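Pyroglutatmate porin OpdO (Pseudomonas aeruginosa, PDB 3SZV) forms a beta-barrel channel of the OprD porin family that probably lets small carboxylates cross the bacterial outer membrane. Local coordinates at residues 330-335 / 355-360; 269-274 / 317-322; 183-188 / 250-255. All blocks are in the same frame, centred on the assembly; numbering follows the deposited sequence.

The three contacts show a beta barrel built from neighbouring strands and finished by its loops. Along the chain contact 3 comes first, then contact 2, then contact 1, without overlap. Contacts 1 and 2, centres 10 Å apart, are linked by the pairing of strands 311-320 and 329-343 into one continuous patch of barrel wall. Contact 3, centred about 36 Å from contact 1 and 41 Å from contact 2, joins the start of strand 186-200 to the loop before strand 256-268. The loop between strands 271-281 and 311-320 carries Q301, bonded to N355 of contact 1, and D284 and D304, paired with R253 and R184 of contact 3, so one long loop connects wall and rim.

Contact 1 (330-335 / 355-360); sequences SFMSRY and NTDLGY
R334 and N355 cross on the inward face of an antiparallel beta hairpin, strands 329-343 and 346-361, in the wall of the OprD-family barrel. Their guanidinium and amide planes stand 69° apart, and the amide oxygen comes to the edge of the guanidinium: R334 NE donates to N355 OD1 over 2.9 Å. A weak second bond to this oxygen comes from NH2. The arginine CG sits between its own backbone N and carbonyl carbon (chi1 57°), and from there the extended chain runs across toward the opposite strand. Because OD1 also accepts from the backbone N of Q301, and N355 ND2 donates to E353, the asparagine is held at both ends of its amide, which should restrict its rotation and tie an inward-folded loop to the wall.

M332 and D357 lie side by side on the same face. The methionine is bent at chi2 and chi3, so that its CE rests over one face of the R334 guanidinium, 3.6 Å above the plane, while the same methyl is 3.5 Å from D357 OD2. A water donates to D357 OD1 and makes a weak bond with R334 NH2. R316 and R375 bring further positive charge near R334, with D357 among them in a long, weak ion pair with R375; such arginines facing the lumen are consistent with a channel for carboxylates.

The outward face differs. F331 CE1 meets T356 CG2 obliquely at 3.6 Å, and L358 CG approaches the edge of the same ring. Beside them S333 OG and T356 OG1 share a hydrogen bond of 3.1 Å. Between the faces runs regular main-chain pairing, and near S330 a water 2.8 Å from S330 OG gives a weak bond to D357 O.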
# COMPACT_ATOMS: atom_id res chain seq x y z
N SER A 330 20.15 4.92 -4.62
CA SER A 330 19.22 5.58 -3.71
C SER A 330 19.59 5.29 -2.26
O SER A 330 20.10 4.21 -1.94
CB SER A 330 17.79 5.11 -3.98
OG SER A 330 17.69 3.70 -3.85
N PHE A 331 19.33 6.26 -1.39
CA PHE A 331 19.53 6.08 0.04
C PHE A 331 18.35 6.72 0.76
O PHE A 331 17.94 7.83 0.43
CB PHE A 331 20.82 6.77 0.50
CG PHE A 331 21.03 6.73 1.99
CD1 PHE A 331 21.60 5.62 2.60
CD2 PHE A 331 20.62 7.79 2.80
CE1 PHE A 331 21.79 5.58 3.98
CE2 PHE A 331 20.82 7.76 4.18
CZ PHE A 331 21.40 6.65 4.76
N MET A 332 17.83 6.01 1.75
CA MET A 332 16.83 6.56 2.66
C MET A 332 17.14 6.10 4.08
O MET A 332 17.53 4.95 4.29
CB MET A 332 15.43 6.12 2.25
CG MET A 332 14.32 6.69 3.15
SD MET A 332 13.98 5.77 4.67
CE MET A 332 13.24 4.30 3.98
N SER A 333 16.99 6.99 5.05
CA SER A 333 17.00 6.55 6.44
C SER A 333 15.91 7.29 7.19
O SER A 333 15.67 8.48 6.95
CB SER A 333 18.37 6.76 7.07
OG SER A 333 18.51 5.97 8.25
N ARG A 334 15.26 6.60 8.11
CA ARG A 334 14.21 7.25 8.89
C ARG A 334 14.17 6.67 10.29
O ARG A 334 14.66 5.57 10.53
CB ARG A 334 12.84 7.10 8.20
CG ARG A 334 12.44 5.67 7.94
CD ARG A 334 11.15 5.56 7.14
NE ARG A 334 10.95 4.18 6.75
CZ ARG A 334 10.12 3.78 5.80
NH1 ARG A 334 9.35 4.67 5.17
NH2 ARG A 334 10.02 2.50 5.48
N TYR A 335 13.61 7.45 11.20
CA TYR A 335 13.55 7.08 12.60
C TYR A 335 12.20 7.54 13.12
O TYR A 335 11.77 8.67 12.86
CB TYR A 335 14.68 7.77 13.37
CG TYR A 335 14.66 7.54 14.86
CD1 TYR A 335 14.09 8.47 15.72
CD2 TYR A 335 15.23 6.40 15.41
CE1 TYR A 335 14.10 8.27 17.11
CE2 TYR A 335 15.24 6.19 16.79
CZ TYR A 335 14.66 7.13 17.62
OH TYR A 335 14.68 6.90 18.98
N ASN A 355 14.92 2.68 10.18
CA ASN A 355 14.99 1.97 8.90
C ASN A 355 16.05 2.61 8.03
O ASN A 355 16.19 3.83 8.03
CB ASN A 355 13.71 2.09 8.08
CG ASN A 355 12.47 1.50 8.74
OD1 ASN A 355 11.36 1.75 8.26
ND2 ASN A 355 12.62 0.71 9.81
N THR A 356 16.77 1.80 7.27
CA THR A 356 17.69 2.32 6.25
C THR A 356 17.54 1.49 4.99
O THR A 356 17.61 0.26 5.05
CB THR A 356 19.15 2.25 6.72
OG1 THR A 356 19.29 3.02 7.92
CG2 THR A 356 20.09 2.81 5.63
N ASP A 357 17.32 2.16 3.86
CA ASP A 357 17.20 1.50 2.57
C ASP A 357 18.33 1.96 1.66
O ASP A 357 18.53 3.15 1.48
CB ASP A 357 15.88 1.87 1.88
CG ASP A 357 14.66 1.19 2.49
OD1 ASP A 357 14.81 0.46 3.49
OD2 ASP A 357 13.55 1.42 1.96
N LEU A 358 19.05 1.00 1.08
CA LEU A 358 20.08 1.30 0.09
C LEU A 358 19.70 0.54 -1.16
O LEU A 358 19.40 -0.65 -1.10
CB LEU A 358 21.44 0.81 0.58
CG LEU A 358 22.59 1.80 0.72
CD1 LEU A 358 23.88 1.03 0.99
CD2 LEU A 358 22.73 2.66 -0.52
N GLY A 359 19.70 1.21 -2.30
CA GLY A 359 19.30 0.52 -3.51
C GLY A 359 20.06 0.94 -4.74
O GLY A 359 20.57 2.06 -4.81
N TYR A 360 20.16 0.04 -5.71
CA TYR A 360 20.72 0.38 -7.00
C TYR A 360 19.95 -0.31 -8.11
O TYR A 360 19.67 -1.50 -8.03
CB TYR A 360 22.18 -0.01 -7.12
CG TYR A 360 22.80 0.57 -8.36
CD1 TYR A 360 23.00 1.94 -8.47
CD2 TYR A 360 23.15 -0.23 -9.43
CE1 TYR A 360 23.56 2.49 -9.61
CE2 TYR A 360 23.70 0.31 -10.58
CZ TYR A 360 23.90 1.67 -10.66
OH TYR A 360 24.45 2.22 -11.79
O HOH W 1 17.04 3.20 -1.19
O HOH W 2 12.63 0.60 5.22

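Contact 2 (269-274 / 317-322); sequences GAHAVA and YDYDFG
H271 turns its CG beside its own backbone N (chi1 -56°), whereas Y317 swings CG beside its carbonyl carbon (chi1 174°), as does Y319; on antiparallel strands these choices gather three rings on the outward face of the barrel. Y317 brings its hydroxyl to the edge of the imidazole, where OH and H271 ND1 are hydrogen-bonded at 2.7 Å, either being able to donate. The two rings meet rim to rim, without stacking. Y319 arrives differently: its CE1 lies over one imidazole face, 3.5 Å above the plane and offset toward the rim, with the ring planes 57° apart. The histidine is therefore gripped at an edge and covered on a face. H271, Y317 and Y319 thus form an aromatic cluster on the barrel's outer surface, perhaps like the aromatic belts of porins. Y319 CE1 also packs against A270 CB at 3.5 Å.

On the other face of the sheet A272 CB meets D318 CB at 3.9 Å, while the carboxylate of D318 forms a salt bridge with R316. Main-chain bonds join A272 and D318 in both directions, and D320 N reaches A270 O. Just beyond, D320 OD2 accepts from G322 N to make an Asx turn as strand 311-320 ends.

Strand 271-281 is flanked on one side by strand 256-268, where V273 bonds to L266, and on the other by strand 311-320, whose Y317 and Y319 continue the pairing to S333 and F331 of strand 329-343.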
# COMPACT_ATOMS: atom_id res chain seq x y z
N GLY A 269 16.65 20.04 -3.79
CA GLY A 269 17.57 19.47 -4.75
C GLY A 269 17.54 17.96 -4.67
O GLY A 269 16.49 17.33 -4.78
N ALA A 270 18.71 17.36 -4.47
CA ALA A 270 18.81 15.91 -4.41
C ALA A 270 18.47 15.39 -3.01
O ALA A 270 18.32 14.18 -2.83
CB ALA A 270 20.21 15.47 -4.82
N HIS A 271 18.31 16.31 -2.07
CA HIS A 271 17.97 15.99 -0.68
C HIS A 271 16.47 16.05 -0.44
O HIS A 271 15.76 16.86 -1.04
CB HIS A 271 18.60 16.99 0.27
CG HIS A 271 20.09 17.12 0.13
ND1 HIS A 271 20.97 16.28 0.77
CD2 HIS A 271 20.83 18.00 -0.58
CE1 HIS A 271 22.21 16.63 0.45
NE2 HIS A 271 22.15 17.67 -0.35
N ALA A 272 16.01 15.21 0.47
CA ALA A 272 14.63 15.29 0.93
C ALA A 272 14.62 15.04 2.43
O ALA A 272 15.31 14.15 2.93
CB ALA A 272 13.77 14.27 0.20
N VAL A 273 13.85 15.85 3.15
CA VAL A 273 13.70 15.68 4.58
C VAL A 273 12.23 15.70 4.91
O VAL A 273 11.50 16.56 4.42
CB VAL A 273 14.41 16.80 5.37
CG1 VAL A 273 14.16 16.63 6.87
CG2 VAL A 273 15.89 16.79 5.07
N ALA A 274 11.77 14.75 5.72
CA ALA A 274 10.37 14.73 6.11
C ALA A 274 10.25 14.64 7.62
O ALA A 274 11.07 14.00 8.29
CB ALA A 274 9.62 13.57 5.45
N TYR A 317 15.18 11.03 5.95
CA TYR A 317 16.09 11.66 4.99
C TYR A 317 16.21 10.79 3.75
O TYR A 317 16.37 9.57 3.85
CB TYR A 317 17.47 11.87 5.62
CG TYR A 317 18.49 12.39 4.64
CD1 TYR A 317 19.50 11.57 4.16
CD2 TYR A 317 18.43 13.70 4.18
CE1 TYR A 317 20.43 12.04 3.24
CE2 TYR A 317 19.36 14.18 3.26
CZ TYR A 317 20.35 13.35 2.80
OH TYR A 317 21.26 13.84 1.89
N ASP A 318 16.14 11.42 2.57
CA ASP A 318 16.42 10.73 1.31
C ASP A 318 17.46 11.48 0.51
O ASP A 318 17.50 12.72 0.52
CB ASP A 318 15.17 10.65 0.42
CG ASP A 318 14.06 9.81 1.01
OD1 ASP A 318 13.86 8.67 0.54
OD2 ASP A 318 13.36 10.30 1.91
N TYR A 319 18.30 10.75 -0.22
CA TYR A 319 19.20 11.35 -1.18
C TYR A 319 19.11 10.60 -2.50
O TYR A 319 19.22 9.37 -2.54
CB TYR A 319 20.65 11.37 -0.67
CG TYR A 319 21.54 12.21 -1.55
CD1 TYR A 319 21.51 13.60 -1.48
CD2 TYR A 319 22.41 11.62 -2.48
CE1 TYR A 319 22.32 14.38 -2.28
CE2 TYR A 319 23.22 12.40 -3.29
CZ TYR A 319 23.17 13.78 -3.20
OH TYR A 319 23.96 14.56 -4.00
N ASP A 320 18.90 11.36 -3.56
CA ASP A 320 18.88 10.81 -4.91
C ASP A 320 20.22 11.13 -5.57
O ASP A 320 20.58 12.30 -5.75
CB ASP A 320 17.70 11.38 -5.70
CG ASP A 320 17.64 10.87 -7.12
OD1 ASP A 320 16.71 10.10 -7.45
OD2 ASP A 320 18.52 11.24 -7.91
N PHE A 321 20.95 10.09 -5.92
CA PHE A 321 22.31 10.24 -6.42
C PHE A 321 22.38 10.63 -7.90
O PHE A 321 23.47 10.70 -8.46
CB PHE A 321 23.11 8.96 -6.16
CG PHE A 321 23.39 8.70 -4.70
CD1 PHE A 321 24.60 9.05 -4.13
CD2 PHE A 321 22.43 8.11 -3.89
CE1 PHE A 321 24.86 8.82 -2.80
CE2 PHE A 321 22.68 7.87 -2.54
CZ PHE A 321 23.90 8.23 -2.00
N GLY A 322 21.24 10.90 -8.52
CA GLY A 322 21.23 11.27 -9.93
C GLY A 322 22.06 12.50 -10.23
O GLY A 322 22.85 12.52 -11.19

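Contact 3 (183-188 / 250-255)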
# COMPACT_ATOMS: atom_id res chain seq x y z
N ASN A 183 -6.59 -5.87 11.93
CA ASN A 183 -5.29 -5.86 12.60
C ASN A 183 -5.44 -5.58 14.10
O ASN A 183 -6.12 -4.61 14.48
CB ASN A 183 -4.38 -4.81 11.96
CG ASN A 183 -2.94 -4.96 12.38
OD1 ASN A 183 -2.24 -5.88 11.95
ND2 ASN A 183 -2.48 -4.06 13.25
N ARG A 184 -4.80 -6.42 14.93
CA ARG A 184 -4.89 -6.41 16.41
C ARG A 184 -6.25 -6.80 16.96
O ARG A 184 -6.34 -7.64 17.86
CB ARG A 184 -4.47 -5.07 17.02
CG ARG A 184 -3.00 -4.71 16.85
CD ARG A 184 -2.72 -3.37 17.55
NE ARG A 184 -1.34 -2.94 17.41
CZ ARG A 184 -0.88 -2.19 16.41
NH1 ARG A 184 -1.70 -1.79 15.44
NH2 ARG A 184 0.41 -1.86 16.38
N ILE A 185 -7.30 -6.17 16.44
CA ILE A 185 -8.64 -6.26 17.02
C ILE A 185 -9.31 -7.60 16.73
O ILE A 185 -10.15 -8.07 17.50
CB ILE A 185 -9.50 -5.10 16.49
CG1 ILE A 185 -9.02 -3.78 17.11
CG2 ILE A 185 -10.98 -5.33 16.76
CD1 ILE A 185 -9.21 -2.59 16.18
N GLY A 186 -8.94 -8.23 15.61
CA GLY A 186 -9.50 -9.52 15.26
C GLY A 186 -10.84 -9.40 14.56
O GLY A 186 -11.06 -8.50 13.74
N GLY A 187 -11.74 -10.32 14.88
CA GLY A 187 -13.04 -10.38 14.24
C GLY A 187 -13.02 -11.13 12.92
O GLY A 187 -11.96 -11.53 12.43
N ARG A 188 -14.20 -11.34 12.35
CA ARG A 188 -14.35 -12.00 11.07
C ARG A 188 -15.35 -11.24 10.21
O ARG A 188 -16.43 -10.87 10.69
CB ARG A 188 -14.81 -13.45 11.27
CG ARG A 188 -15.04 -14.20 9.97
N GLY A 250 -22.14 -3.51 13.42
CA GLY A 250 -22.95 -4.68 13.69
C GLY A 250 -22.89 -5.08 15.15
O GLY A 250 -23.02 -4.24 16.04
N GLY A 251 -22.65 -6.36 15.40
CA GLY A 251 -22.68 -6.87 16.75
C GLY A 251 -21.31 -6.91 17.41
O GLY A 251 -21.15 -7.46 18.49
N PHE A 252 -20.31 -6.33 16.75
CA PHE A 252 -18.96 -6.35 17.30
C PHE A 252 -18.91 -5.58 18.61
O PHE A 252 -19.68 -4.65 18.83
CB PHE A 252 -17.95 -5.77 16.30
CG PHE A 252 -16.53 -6.18 16.57
CD1 PHE A 252 -16.13 -7.48 16.30
CD2 PHE A 252 -15.61 -5.30 17.10
CE1 PHE A 252 -14.82 -7.89 16.55
CE2 PHE A 252 -14.31 -5.70 17.37
CZ PHE A 252 -13.91 -6.99 17.08
N ARG A 253 -18.00 -5.98 19.48
CA ARG A 253 -17.81 -5.30 20.76
C ARG A 253 -17.52 -3.82 20.50
O ARG A 253 -16.99 -3.45 19.44
CB ARG A 253 -16.66 -5.92 21.52
CG ARG A 253 -15.31 -5.73 20.84
CD ARG A 253 -14.16 -5.85 21.82
NE ARG A 253 -12.85 -5.81 21.17
CZ ARG A 253 -12.14 -4.70 20.99
NH1 ARG A 253 -12.60 -3.53 21.38
NH2 ARG A 253 -10.95 -4.78 20.40
N GLU A 254 -17.83 -2.98 21.48
CA GLU A 254 -17.61 -1.55 21.29
C GLU A 254 -16.16 -1.23 20.96
O GLU A 254 -15.23 -1.76 21.57
CB GLU A 254 -18.07 -0.77 22.51
CG GLU A 254 -19.56 -0.73 22.63
CD GLU A 254 -20.03 0.09 23.81
OE1 GLU A 254 -19.23 0.88 24.36
OE2 GLU A 254 -21.21 -0.07 24.18
N LEU A 255 -15.99 -0.32 20.00
CA LEU A 255 -14.69 0.09 19.51
C LEU A 255 -14.67 1.59 19.40
O LEU A 255 -15.66 2.19 18.96
CB LEU A 255 -14.44 -0.50 18.12
CG LEU A 255 -14.00 -1.94 17.91
CD1 LEU A 255 -13.75 -2.15 16.42
CD2 LEU A 255 -12.74 -2.24 18.70
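The F252 ring receives two groups at its edge, in its plane: I185 O from across the contact and CG of L255 from its own segment. I185 CG2 approaches obliquely instead, 3.4 Å from F252 CZ and equally near CE2, and G187 CA comes in at a slant to F252 CE1 at 3.8 Å. The second flat group, the guanidinium of R253, has F252 CE2 4.0 Å above one face, offset toward the rim. I185 CG2 reaches this group too at a slant, 3.7 Å from R253 NH2, and lies 4.1 Å from L255 CD2.

One methyl branch does most of the work here. The phenylalanine sends CG anti to its backbone N (chi1 -160°), a turn that carries the ring across to the isoleucine, and CG2 of I185 is the atom that meets all three side chains. No hydrogen bond crosses between the segments; the contact is apolar, with the R253 guanidinium at its border. The polar end of R253 is used elsewhere: NH1 forms a salt bridge with D284 and a weak bond to E254 O, which would hold the guanidinium beside the phenylalanine. At G187 the close approach of the ring and the positive phi of 84° both suit a residue without a side chain.

In the barrel, 183-188 leads into strand 186-200, while 250-255 lies in the loop between strands 236-248 and 256-268, fastened at its end by L255 N bonding to E248 OE1. R253 and R184 make salt bridges to D284 and D304, both between strands 271-281 and 311-320, so that this third loop meets both segments at the barrel rim.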